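Local coordinates for SusD superfamily protein (Bacteroides fragilis, PDB 3L22), which probably binds glycans at the outer membrane as a SusD-family protein, and binds zinc ions, at residues 36-47 / 261-271; 47-58 / 65-73. All blocks are in the same frame, centred on the assembly; numbering follows the deposited sequence. Where two conformers were deposited one is given.

Contact 1: residues 36-47 / 261-271; sequences GTKSLMGGKSYL and PNTQQSLAEYY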
# COMPACT_ATOMS: atom_id res chain seq x y z
N GLY A 36 18.42 8.85 0.40
CA GLY A 36 18.75 10.25 0.22
C GLY A 36 18.44 10.81 -1.15
O GLY A 36 18.25 12.04 -1.28
N THR A 37 18.41 9.97 -2.18
CA THR A 37 18.18 10.44 -3.56
C THR A 37 16.99 9.83 -4.28
O THR A 37 16.53 10.41 -5.22
CB THR A 37 19.42 10.22 -4.41
OG1 THR A 37 19.88 8.88 -4.22
CG2 THR A 37 20.59 11.23 -3.98
N LYS A 38 16.46 8.70 -3.82
CA LYS A 38 15.36 8.01 -4.51
C LYS A 38 14.33 7.62 -3.46
O LYS A 38 14.64 7.67 -2.26
CB LYS A 38 15.89 6.77 -5.22
CG LYS A 38 16.93 7.08 -6.37
CD LYS A 38 16.22 7.69 -7.56
CE LYS A 38 17.15 7.98 -8.73
NZ LYS A 38 16.27 8.21 -9.91
N SER A 39 13.13 7.29 -3.90
CA SER A 39 12.08 6.93 -2.99
C SER A 39 11.40 5.66 -3.41
O SER A 39 11.39 5.28 -4.60
CB SER A 39 11.11 8.11 -2.82
OG SER A 39 10.42 8.45 -4.01
N LEU A 40 10.83 4.96 -2.43
CA LEU A 40 9.98 3.82 -2.69
C LEU A 40 8.61 4.08 -2.04
O LEU A 40 7.92 5.03 -2.46
CB LEU A 40 10.69 2.51 -2.30
CG LEU A 40 10.12 1.16 -2.77
CD1 LEU A 40 10.28 0.97 -4.29
CD2 LEU A 40 10.81 0.00 -2.03
N MSE A 41 8.20 3.31 -1.04
CA MSE A 41 6.87 3.46 -0.45
C MSE A 41 6.73 4.66 0.46
O MSE A 41 5.63 4.97 0.90
CB MSE A 41 6.52 2.19 0.30
CG MSE A 41 6.63 0.95 -0.53
SE MSE A 41 5.89 1.01 -2.37
CE MSE A 41 4.02 1.45 -1.88
N GLY A 42 7.83 5.38 0.73
CA GLY A 42 7.76 6.64 1.47
C GLY A 42 7.56 7.82 0.53
O GLY A 42 7.46 8.99 0.97
N GLY A 43 7.52 7.55 -0.77
CA GLY A 43 7.42 8.60 -1.79
C GLY A 43 6.75 8.15 -3.08
O GLY A 43 5.56 7.78 -3.08
N LYS A 44 7.52 8.18 -4.17
CA LYS A 44 6.94 8.01 -5.50
C LYS A 44 6.24 6.66 -5.73
O LYS A 44 5.25 6.62 -6.46
CB LYS A 44 8.00 8.25 -6.61
CG LYS A 44 8.33 9.76 -6.78
CD LYS A 44 9.35 10.04 -7.89
CE LYS A 44 8.77 9.78 -9.28
NZ LYS A 44 9.80 9.94 -10.30
N SER A 45 6.74 5.57 -5.16
CA SER A 45 6.12 4.24 -5.38
C SER A 45 4.81 4.06 -4.63
O SER A 45 3.94 3.28 -5.07
CB SER A 45 7.11 3.10 -5.14
OG SER A 45 8.23 3.21 -6.06
N TYR A 46 4.57 4.85 -3.58
CA TYR A 46 3.26 4.89 -2.97
C TYR A 46 2.32 5.73 -3.82
O TYR A 46 1.18 5.34 -4.09
CB TYR A 46 3.40 5.52 -1.61
CG TYR A 46 2.21 5.63 -0.65
CD1 TYR A 46 1.92 4.62 0.24
CD2 TYR A 46 1.46 6.78 -0.59
CE1 TYR A 46 0.90 4.74 1.18
CE2 TYR A 46 0.43 6.93 0.34
CZ TYR A 46 0.18 5.91 1.24
OH TYR A 46 -0.77 6.10 2.21
N LEU A 47 2.81 6.89 -4.27
CA LEU A 47 2.07 7.75 -5.17
C LEU A 47 1.65 7.02 -6.46
O LEU A 47 0.60 7.32 -7.03
CB LEU A 47 2.91 8.99 -5.54
CG LEU A 47 3.00 10.02 -4.41
CD1 LEU A 47 4.30 10.85 -4.46
CD2 LEU A 47 1.76 10.90 -4.38
N PRO A 261 12.35 12.61 1.88
CA PRO A 261 12.68 12.42 0.47
C PRO A 261 13.24 13.67 -0.18
O PRO A 261 13.00 14.78 0.26
CB PRO A 261 11.34 12.04 -0.16
CG PRO A 261 10.45 11.53 0.97
CD PRO A 261 10.91 12.43 2.12
N ASN A 262 14.01 13.48 -1.23
CA ASN A 262 14.63 14.58 -1.97
C ASN A 262 13.59 15.29 -2.90
O ASN A 262 12.36 15.01 -2.83
CB ASN A 262 15.82 14.01 -2.74
CG ASN A 262 16.98 14.99 -2.88
OD1 ASN A 262 16.77 16.15 -3.20
ND2 ASN A 262 18.20 14.51 -2.64
N THR A 263 14.06 16.20 -3.75
CA THR A 263 13.19 17.05 -4.56
C THR A 263 12.17 16.29 -5.35
O THR A 263 12.52 15.36 -6.06
CB THR A 263 13.99 17.88 -5.53
OG1 THR A 263 15.06 18.42 -4.78
CG2 THR A 263 13.18 19.02 -6.09
N GLN A 264 10.91 16.71 -5.17
CA GLN A 264 9.76 16.11 -5.82
C GLN A 264 9.67 14.61 -5.65
O GLN A 264 9.41 13.90 -6.58
CB GLN A 264 9.71 16.51 -7.29
CG GLN A 264 9.40 17.97 -7.43
CD GLN A 264 9.10 18.35 -8.87
OE1 GLN A 264 9.82 17.96 -9.81
NE2 GLN A 264 8.02 19.13 -9.06
N GLN A 265 9.94 14.13 -4.44
CA GLN A 265 9.74 12.72 -4.13
C GLN A 265 8.79 12.48 -2.98
O GLN A 265 8.43 11.36 -2.76
CB GLN A 265 11.08 12.08 -3.83
CG GLN A 265 11.99 12.05 -5.05
CD GLN A 265 13.26 11.35 -4.77
OE1 GLN A 265 13.29 10.43 -3.95
NE2 GLN A 265 14.35 11.78 -5.45
N SER A 266 8.40 13.53 -2.25
CA SER A 266 7.51 13.35 -1.12
C SER A 266 6.05 13.44 -1.54
O SER A 266 5.72 14.09 -2.53
CB SER A 266 7.75 14.40 -0.04
OG SER A 266 7.37 15.69 -0.50
N LEU A 267 5.20 12.81 -0.75
CA LEU A 267 3.76 12.94 -0.91
C LEU A 267 3.29 14.40 -0.98
O LEU A 267 2.56 14.79 -1.92
CB LEU A 267 3.04 12.23 0.24
CG LEU A 267 2.70 10.76 0.04
CD1 LEU A 267 3.79 9.92 -0.55
CD2 LEU A 267 2.10 10.18 1.33
N ALA A 268 3.71 15.21 -0.01
CA ALA A 268 3.27 16.60 0.05
C ALA A 268 3.63 17.40 -1.18
O ALA A 268 2.86 18.26 -1.62
CB ALA A 268 3.79 17.30 1.37
N GLU A 269 4.78 17.09 -1.76
CA GLU A 269 5.21 17.78 -2.96
C GLU A 269 4.30 17.49 -4.17
O GLU A 269 4.23 18.32 -5.08
CB GLU A 269 6.66 17.43 -3.29
CG GLU A 269 7.62 18.16 -2.38
CD GLU A 269 9.02 17.67 -2.57
OE1 GLU A 269 9.32 16.51 -2.19
OE2 GLU A 269 9.80 18.43 -3.17
N TYR A 270 3.60 16.37 -4.15
CA TYR A 270 2.69 16.00 -5.24
C TYR A 270 1.29 16.62 -5.14
O TYR A 270 0.58 16.69 -6.14
CB TYR A 270 2.65 14.45 -5.37
CG TYR A 270 3.75 13.93 -6.23
CD1 TYR A 270 5.06 14.05 -5.83
CD2 TYR A 270 3.51 13.34 -7.46
CE1 TYR A 270 6.10 13.61 -6.60
CE2 TYR A 270 4.56 12.88 -8.24
CZ TYR A 270 5.84 13.02 -7.79
OH TYR A 270 6.88 12.61 -8.52
N TYR A 271 0.90 17.07 -3.94
CA TYR A 271 -0.45 17.55 -3.67
C TYR A 271 -0.55 19.03 -3.29
O TYR A 271 -1.59 19.63 -3.54
CB TYR A 271 -1.09 16.74 -2.52
CG TYR A 271 -1.34 15.28 -2.88
CD1 TYR A 271 -2.35 14.94 -3.75
CD2 TYR A 271 -0.59 14.25 -2.31
CE1 TYR A 271 -2.60 13.63 -4.07
CE2 TYR A 271 -0.83 12.92 -2.62
CZ TYR A 271 -1.83 12.62 -3.53
OH TYR A 271 -2.07 11.32 -3.87
O HOH W 1 6.68 11.45 1.47

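Contact 2: residues 47-58 / 65-73; sequences LVFDNRGDDVIN and TLFNTYNMN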
# COMPACT_ATOMS: atom_id res chain seq x y z
N LEU A 47 2.81 6.89 -4.27
CA LEU A 47 2.07 7.75 -5.17
C LEU A 47 1.65 7.02 -6.46
O LEU A 47 0.60 7.32 -7.03
CB LEU A 47 2.91 8.99 -5.54
CG LEU A 47 3.00 10.02 -4.41
CD1 LEU A 47 4.30 10.85 -4.46
CD2 LEU A 47 1.76 10.90 -4.38
N VAL A 48 2.48 6.07 -6.90
CA VAL A 48 2.15 5.23 -8.04
C VAL A 48 0.77 4.61 -7.92
O VAL A 48 0.02 4.62 -8.89
CB VAL A 48 3.24 4.13 -8.29
CG1 VAL A 48 2.65 2.92 -9.06
CG2 VAL A 48 4.40 4.76 -9.00
N PHE A 49 0.42 4.10 -6.74
CA PHE A 49 -0.88 3.44 -6.58
C PHE A 49 -2.08 4.39 -6.63
O PHE A 49 -3.15 3.97 -7.09
CB PHE A 49 -0.87 2.47 -5.39
CG PHE A 49 0.14 1.38 -5.58
CD1 PHE A 49 -0.09 0.36 -6.52
CD2 PHE A 49 1.35 1.40 -4.91
CE1 PHE A 49 0.86 -0.64 -6.74
CE2 PHE A 49 2.30 0.39 -5.14
CZ PHE A 49 2.04 -0.62 -6.06
N ASP A 50 -1.91 5.65 -6.26
CA ASP A 50 -2.95 6.64 -6.48
C ASP A 50 -3.01 7.09 -7.91
O ASP A 50 -4.10 7.27 -8.44
CB ASP A 50 -2.80 7.82 -5.54
CG ASP A 50 -3.11 7.41 -4.10
OD1 ASP A 50 -4.31 7.08 -3.82
OD2 ASP A 50 -2.16 7.31 -3.29
N ASN A 51 -1.85 7.28 -8.54
CA ASN A 51 -1.82 7.62 -9.96
C ASN A 51 -2.43 6.54 -10.87
O ASN A 51 -3.06 6.86 -11.88
CB ASN A 51 -0.38 7.92 -10.40
CG ASN A 51 0.01 9.38 -10.15
OD1 ASN A 51 -0.14 10.22 -11.04
ND2 ASN A 51 0.47 9.69 -8.93
N ARG A 52 -2.26 5.28 -10.51
CA ARG A 52 -2.89 4.20 -11.27
C ARG A 52 -4.39 4.22 -11.15
O ARG A 52 -5.08 3.84 -12.10
CB ARG A 52 -2.29 2.83 -10.91
CG ARG A 52 -0.89 2.71 -11.48
CD ARG A 52 -0.15 1.39 -11.17
NE ARG A 52 -0.86 0.14 -11.47
CZ ARG A 52 -1.01 -0.43 -12.66
NH1 ARG A 52 -0.53 0.12 -13.78
NH2 ARG A 52 -1.66 -1.60 -12.74
N GLY A 53 -4.90 4.73 -10.04
CA GLY A 53 -6.31 4.86 -9.82
C GLY A 53 -7.04 5.96 -10.56
O GLY A 53 -6.49 6.61 -11.46
N ASP A 54 -8.28 6.19 -10.13
CA ASP A 54 -9.25 6.98 -10.84
C ASP A 54 -9.92 8.05 -9.94
O ASP A 54 -10.92 8.66 -10.32
CB ASP A 54 -10.31 6.02 -11.40
CG ASP A 54 -11.01 5.19 -10.30
OD1 ASP A 54 -10.69 5.37 -9.10
OD2 ASP A 54 -11.85 4.33 -10.64
N ASP A 55 -9.32 8.30 -8.78
CA ASP A 55 -9.87 9.24 -7.81
C ASP A 55 -9.10 10.55 -7.71
O ASP A 55 -9.64 11.54 -7.20
CB ASP A 55 -9.97 8.54 -6.48
CG ASP A 55 -11.05 7.46 -6.48
OD1 ASP A 55 -12.11 7.66 -7.17
OD2 ASP A 55 -10.86 6.43 -5.80
N VAL A 56 -7.85 10.54 -8.15
CA VAL A 56 -7.02 11.73 -8.34
C VAL A 56 -6.66 11.79 -9.80
O VAL A 56 -6.83 10.78 -10.50
CB VAL A 56 -5.77 11.70 -7.42
CG1 VAL A 56 -6.20 11.91 -5.96
CG2 VAL A 56 -4.93 10.41 -7.58
N ILE A 57 -6.23 12.98 -10.26
CA ILE A 57 -5.69 13.17 -11.60
C ILE A 57 -4.33 13.79 -11.53
O ILE A 57 -4.06 14.59 -10.66
CB ILE A 57 -6.57 14.06 -12.51
CG1 ILE A 57 -6.91 15.42 -11.83
CG2 ILE A 57 -7.78 13.29 -12.88
CD1 ILE A 57 -7.60 16.46 -12.76
N ASN A 58 -3.48 13.40 -12.48
CA ASN A 58 -2.15 13.95 -12.62
C ASN A 58 -2.20 14.89 -13.81
O ASN A 58 -2.43 14.45 -14.94
CB ASN A 58 -1.13 12.81 -12.85
CG ASN A 58 0.31 13.29 -12.83
OD1 ASN A 58 0.62 14.39 -13.36
ND2 ASN A 58 1.21 12.49 -12.22
N THR A 65 7.32 13.50 -12.93
CA THR A 65 6.35 13.44 -11.83
C THR A 65 5.15 12.52 -12.14
O THR A 65 4.01 12.88 -11.91
CB THR A 65 5.94 14.85 -11.38
OG1 THR A 65 5.40 15.56 -12.49
CG2 THR A 65 7.15 15.62 -10.82
N LEU A 66 5.44 11.32 -12.61
CA LEU A 66 4.49 10.16 -12.65
C LEU A 66 3.38 10.27 -13.73
O LEU A 66 2.42 9.51 -13.72
CB LEU A 66 3.92 9.86 -11.25
CG LEU A 66 4.92 9.44 -10.15
CD1 LEU A 66 4.25 9.19 -8.79
CD2 LEU A 66 5.72 8.15 -10.57
N PHE A 67 3.53 11.19 -14.68
CA PHE A 67 2.51 11.34 -15.70
C PHE A 67 2.25 10.07 -16.48
O PHE A 67 1.10 9.77 -16.78
CB PHE A 67 2.90 12.46 -16.66
CG PHE A 67 1.79 12.98 -17.50
CD1 PHE A 67 0.65 13.52 -16.91
CD2 PHE A 67 1.91 13.00 -18.89
CE1 PHE A 67 -0.38 14.06 -17.71
CE2 PHE A 67 0.90 13.54 -19.69
CZ PHE A 67 -0.26 14.06 -19.10
N ASN A 68 3.31 9.34 -16.83
CA ASN A 68 3.13 8.06 -17.53
C ASN A 68 2.45 6.98 -16.69
O ASN A 68 1.76 6.12 -17.25
CB ASN A 68 4.46 7.52 -18.08
CG ASN A 68 4.72 7.90 -19.53
OD1 ASN A 68 3.84 8.41 -20.23
ND2 ASN A 68 5.94 7.65 -19.99
N THR A 69 2.61 7.02 -15.38
CA THR A 69 1.88 6.10 -14.52
C THR A 69 0.40 6.41 -14.57
O THR A 69 -0.41 5.49 -14.76
CB THR A 69 2.37 6.14 -13.07
OG1 THR A 69 3.72 5.70 -13.05
CG2 THR A 69 1.48 5.21 -12.18
N TYR A 70 0.05 7.68 -14.44
CA TYR A 70 -1.36 8.09 -14.45
C TYR A 70 -2.05 7.71 -15.77
O TYR A 70 -3.17 7.21 -15.78
CB TYR A 70 -1.54 9.60 -14.22
CG TYR A 70 -3.03 9.97 -14.32
CD1 TYR A 70 -3.92 9.64 -13.29
CD2 TYR A 70 -3.55 10.60 -15.46
CE1 TYR A 70 -5.29 9.91 -13.39
CE2 TYR A 70 -4.92 10.89 -15.57
CZ TYR A 70 -5.79 10.54 -14.54
OH TYR A 70 -7.13 10.81 -14.65
N ASN A 71 -1.34 7.96 -16.86
CA ASN A 71 -1.82 7.68 -18.21
C ASN A 71 -1.72 6.22 -18.62
O ASN A 71 -2.04 5.88 -19.76
CB ASN A 71 -1.07 8.56 -19.20
CG ASN A 71 -1.52 9.99 -19.17
OD1 ASN A 71 -2.65 10.31 -18.78
ND2 ASN A 71 -0.64 10.88 -19.65
N MSE A 72 -1.28 5.35 -17.72
CA MSE A 72 -1.23 3.91 -17.99
C MSE A 72 -0.34 3.67 -19.22
O MSE A 72 -0.70 2.94 -20.13
CB MSE A 72 -2.63 3.30 -18.19
CG MSE A 72 -3.60 3.62 -17.10
SE MSE A 72 -3.07 2.98 -15.34
CE MSE A 72 -3.36 1.07 -15.61
N ASN A 73 0.84 4.28 -19.18
CA ASN A 73 1.72 4.29 -20.32
C ASN A 73 3.17 3.99 -19.92
O ASN A 73 4.07 4.42 -20.60
CB ASN A 73 1.63 5.64 -21.03
CG ASN A 73 2.22 5.61 -22.43
OD1 ASN A 73 1.98 4.67 -23.18
ND2 ASN A 73 2.99 6.63 -22.78
O HOH W 2 0.68 2.82 -14.74
O HOH W 3 -8.48 10.04 -12.55

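Contact 1: residues 36-47 / 261-271
Leu-47 points into the 261-271 segment and sends its two methyls to two tyrosines. CD1 sits over one face of the Tyr-270 ring, 3.7 Å from its centroid and displaced toward the rim, a CH-pi contact; Leu-47 and Tyr-271 run past each other in opposite directions, with Leu-47 CD2 3.7 Å from Tyr-271 CE2. A branched leucine suits this place because each methyl serves one ring. The side chains of Leu-267 and Tyr-46 cross at about a right angle, Leu-267 CD2 to Tyr-46 CE2 3.8 Å, while Leu-267 CD1 rests on Leu-47 CG.

Farther along, amides replace methyls. In the conformer given, Gln-265, its chain extended beyond CG (chi2 -177°), brings NE2 to 2.6 Å from Thr-37 O; the bond is nearly straight, but the donor stands above the carbonyl plane. Asn-262 ND2 meets Gly-36 O in that carbonyl's plane at 2.8 Å. Ser-266 and Glu-269 form a capping box at the start of helix 267-271, whose Leu-267 N is joined to Gly-42 O through a water.

The contact thus sets the first turn of helix 44-52 against helix 267-271. Strand 322-326 touches Tyr-46 and Leu-267, and strand 277-279 touches both Tyr-270 and Tyr-271.

Contact 2: residues 47-58 / 65-73
Asn-58 ND2 is shared by two acceptors, Thr-65 O at 2.8 Å across the contact and Asn-51 OD1 at 2.9 Å within its own segment. Both acceptors lie in the Asn-58 amide plane and both bonds are nearly straight (167° and 164°); Thr-65 O is met in its carbonyl plane, Asn-51 OD1 with a tilt of 25°. Asn-58 OD1 is hydrogen-bonded to Ser-60 OG, in the loop between the segments. Asn-51 extends the chain of amides: its ND2 turns back to Leu-47 O, one helical turn earlier, which holds OD1 toward Asn-58. Asparagine fits both places, since one short side chain offers a donor and an acceptor.

Tyr-70 fills the space between helix 44-52 and strand 56-58. With CG anti to the backbone N (chi1 177°), its ring lies flat beneath the strand, Asn-58 N standing 3.8 Å above its centre. The hydroxyl donates to a water in the ring plane, which in turn donates to Val-56 O, while Tyr-70 CA makes a CA-H...O contact with Asn-51 O at 3.3 Å.

At the N-cap of helix 67-70, Leu-66 places CD1 against Leu-47 CB at 3.5 Å and CD2 by Val-48 CG2. Thr-69 turns its methyl to Arg-52 CG, also at 3.5 Å, and its OG1 to Glu-80. Arg-52 NH1 shares a water with Thr-69 O, and NH2 binds Tyr-424 O.

Asparagine amides and two waters thus satisfy the carbonyls of Thr-65, Leu-47, Thr-69 and Val-56 among apolar groups, and the one direct hydrogen bond across joins neutral partners.

How the contacts relate
Contacts 1 and 2 lie with their centres about 14 Å apart and meet at Leu-47, which belongs to both. Helix 44-52 is their common element: its first turn faces 261-271, and its later turns, with strand 56-58, face 65-73. Along the chain contact 2 is local and nested inside the long loop that contact 1 closes, 214 residues apart at the closest ends. They also touch directly, Tyr-270 packing on Thr-65 and Leu-66. Strand 277-279, shortly after helix 267-271, pairs antiparallel with strand 56-58, so the two regions are joined a second time. Together they tie an early part of the SusD-like fold to its middle.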